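Local structure of 2-hydroxyethylphosphonate dioxygenase (Streptomyces viridochromogenes, 4YAR) at residues A78-H82 with L380-G384. The protein catalyses the iron-dependent conversion of 2-hydroxyethylphosphonate and dioxygen to hydroxymethylphosphonate and formate, a step in the biosynthesis of the antibiotic bialaphos. The protein carries 1 engineered substitution. Residues are numbered along the deposited sequence; the frame is centred on the assembly and turned at random.
Sequences AEEMH and LEPDG. With CD (cadmium ion), chain J.
The imidazole of His82 meets Asp383 edge-on: NE2 sends its N-H to OD2 at 2.8 Å, with the oxygen in the ring plane. Over one face of the ring, toward its rim, lies the backbone O of Ala78, 3.2 Å above the plane. Ring and carboxylate stand nearly perpendicular, 83° apart, and OD2 receives the nearly straight bond (164°) through its anti lone pair, pointing away from OD1. That other oxygen is held by Arg193 in a salt bridge. Met81, with CG anti to its backbone N (chi1 -179°), runs across the same aspartate at a slant, its CE 3.9 Å from Asp383 CG. Ala78 CB presses on Pro382 O at 3.2 Å, within the type II turn closed by Gly384 N to Glu381 O (2.8 Å). Two waters complete the seam: one accepts from the backbone N of both Ala78 and Glu381, the other donates to Glu79 OE1 and Glu381 OE2. Helix 78-82 is thus pinned to a turn linking consecutive strands, 374-380 and 385-388, that pair with different neighbours. Flanked by His82 and Arg193, Asp383 is probably ionised, whereas Glu79 and Glu381, their OE2 atoms 4.2 Å apart, probably rely on the bridging water to ease their repulsion.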
ATOM      1  N   ALA A  78     -18.449 -11.735  11.254  1.00 18.62           N
ATOM      2  CA  ALA A  78     -18.384 -12.952  10.468  1.00 19.64           C
ATOM      3  C   ALA A  78     -19.676 -13.068   9.690  1.00 22.74           C
ATOM      4  O   ALA A  78     -19.642 -13.450   8.533  1.00 20.44           O
ATOM      5  CB  ALA A  78     -18.146 -14.150  11.361  1.00 22.80           C
ATOM      6  N   GLU A  79     -20.815 -12.793  10.340  1.00 20.85           N
ATOM      7  CA  GLU A  79     -22.101 -12.937   9.650  1.00 23.81           C
ATOM      8  C   GLU A  79     -22.173 -11.988   8.430  1.00 21.42           C
ATOM      9  O   GLU A  79     -22.568 -12.394   7.365  1.00 21.76           O
ATOM     10  CB  GLU A  79     -23.245 -12.765  10.680  1.00 25.92           C
ATOM     11  CG  GLU A  79     -23.302 -13.859  11.750  1.00 30.65           C
ATOM     12  CD  GLU A  79     -22.235 -13.774  12.920  1.00 37.07           C
ATOM     13  OE1 GLU A  79     -21.455 -12.744  13.097  1.00 25.69           O
ATOM     14  OE2 GLU A  79     -22.170 -14.797  13.691  1.00 43.46           O
ATOM     15  N   GLU A  80     -21.696 -10.756   8.559  1.00 21.36           N
ATOM     16  CA  GLU A  80     -21.655  -9.783   7.455  1.00 21.75           C
ATOM     17  C   GLU A  80     -20.732 -10.179   6.312  1.00 19.22           C
ATOM     18  O   GLU A  80     -20.993  -9.932   5.096  1.00 21.17           O
ATOM     19  CB  GLU A  80     -21.257  -8.384   7.994  1.00 23.06           C
ATOM     20  CG  GLU A  80     -22.381  -7.738   8.813  1.00 23.96           C
ATOM     21  CD  GLU A  80     -21.961  -6.574   9.678  1.00 26.58           C
ATOM     22  OE1 GLU A  80     -20.767  -6.442  10.093  1.00 25.23           O
ATOM     23  OE2 GLU A  80     -22.863  -5.777   9.957  1.00 29.29           O
ATOM     24  N   MET A  81     -19.599 -10.753   6.706  1.00 20.12           N
ATOM     25  CA  MET A  81     -18.642 -11.296   5.722  1.00 18.37           C
ATOM     26  C   MET A  81     -19.273 -12.438   4.902  1.00 17.63           C
ATOM     27  O   MET A  81     -19.295 -12.398   3.648  1.00 16.37           O
ATOM     28  CB  MET A  81     -17.400 -11.723   6.444  1.00 18.89           C
ATOM     29  CG  MET A  81     -16.286 -12.281   5.588  1.00 20.92           C
ATOM     30  SD  MET A  81     -16.449 -14.037   5.244  1.00 21.25           S
ATOM     31  CE  MET A  81     -14.727 -14.444   4.867  1.00 23.07           C
ATOM     32  N   HIS A  82     -19.875 -13.388   5.625  1.00 18.68           N
ATOM     33  CA  HIS A  82     -20.558 -14.518   4.957  1.00 20.20           C
ATOM     34  C   HIS A  82     -21.670 -14.013   4.054  1.00 19.80           C
ATOM     35  O   HIS A  82     -21.782 -14.433   2.900  1.00 20.37           O
ATOM     36  CB  HIS A  82     -21.167 -15.475   5.988  1.00 24.02           C
ATOM     37  CG  HIS A  82     -20.158 -16.145   6.853  1.00 26.19           C
ATOM     38  ND1 HIS A  82     -20.488 -16.775   8.040  1.00 28.94           N
ATOM     39  CD2 HIS A  82     -18.815 -16.262   6.730  1.00 27.70           C
ATOM     40  CE1 HIS A  82     -19.394 -17.279   8.593  1.00 30.79           C
ATOM     41  NE2 HIS A  82     -18.362 -16.963   7.821  1.00 29.20           N
ATOM     42  N   LEU A 380     -14.904 -10.080  17.865  1.00 18.75           N
ATOM     43  CA  LEU A 380     -14.890 -10.712  16.535  1.00 19.24           C
ATOM     44  C   LEU A 380     -14.570 -12.207  16.612  1.00 19.14           C
ATOM     45  O   LEU A 380     -13.626 -12.657  17.277  1.00 20.77           O
ATOM     46  CB  LEU A 380     -13.938  -9.954  15.594  1.00 20.72           C
ATOM     47  CG  LEU A 380     -14.173  -8.465  15.322  1.00 20.82           C
ATOM     48  CD1 LEU A 380     -12.939  -7.861  14.660  1.00 21.65           C
ATOM     49  CD2 LEU A 380     -15.370  -8.218  14.415  1.00 20.19           C
ATOM     50  N   GLU A 381     -15.346 -12.985  15.897  1.00 20.01           N
ATOM     51  CA  GLU A 381     -15.162 -14.420  15.743  1.00 21.27           C
ATOM     52  C   GLU A 381     -14.454 -14.701  14.393  1.00 21.54           C
ATOM     53  O   GLU A 381     -14.274 -13.776  13.577  1.00 19.99           O
ATOM     54  CB  GLU A 381     -16.539 -15.108  15.780  1.00 26.89           C
ATOM     55  CG  GLU A 381     -17.196 -15.054  17.130  1.00 30.26           C
ATOM     56  CD  GLU A 381     -18.584 -15.693  17.121  1.00 35.88           C
ATOM     57  OE1 GLU A 381     -18.659 -16.918  17.216  1.00 40.94           O
ATOM     58  OE2 GLU A 381     -19.577 -14.968  16.977  1.00 41.56           O
ATOM     59  N   PRO A 382     -14.114 -15.986  14.118  1.00 21.07           N
ATOM     60  CA  PRO A 382     -13.480 -16.277  12.834  1.00 20.04           C
ATOM     61  C   PRO A 382     -14.222 -15.808  11.661  1.00 19.76           C
ATOM     62  O   PRO A 382     -15.465 -15.925  11.594  1.00 20.88           O
ATOM     63  CB  PRO A 382     -13.310 -17.802  12.845  1.00 20.56           C
ATOM     64  CG  PRO A 382     -13.236 -18.151  14.323  1.00 21.85           C
ATOM     65  CD  PRO A 382     -14.178 -17.193  14.986  1.00 21.20           C
ATOM     66  N   ASP A 383     -13.479 -15.245  10.718  1.00 18.93           N
ATOM     67  CA  ASP A 383     -14.023 -14.488   9.575  1.00 18.22           C
ATOM     68  C   ASP A 383     -14.476 -13.026   9.845  1.00 17.11           C
ATOM     69  O   ASP A 383     -14.641 -12.240   8.888  1.00 18.68           O
ATOM     70  CB  ASP A 383     -15.127 -15.210   8.822  1.00 20.51           C
ATOM     71  CG  ASP A 383     -14.668 -16.529   8.168  1.00 22.10           C
ATOM     72  OD1 ASP A 383     -13.430 -16.785   7.997  1.00 22.08           O
ATOM     73  OD2 ASP A 383     -15.560 -17.378   7.889  1.00 25.61           O
ATOM     74  N   GLY A 384     -14.697 -12.660  11.094  1.00 17.22           N
ATOM     75  CA  GLY A 384     -14.734 -11.251  11.462  1.00 17.04           C
ATOM     76  C   GLY A 384     -13.448 -10.526  11.135  1.00 17.70           C
ATOM     77  O   GLY A 384     -12.341 -11.146  11.187  1.00 17.27           O
TER
HETATM   78 CD    CD J 509     -21.252  -4.723  11.738  1.00 51.39          CD
HETATM   79  O   HOH W   1     -17.788 -11.739  14.319  1.00 16.80           O
HETATM   80  O   HOH W   2     -20.078 -12.600  15.252  1.00 35.13           O
HETATM   81  O   HOH W   3     -19.267  -5.578  13.032  1.00 31.41           O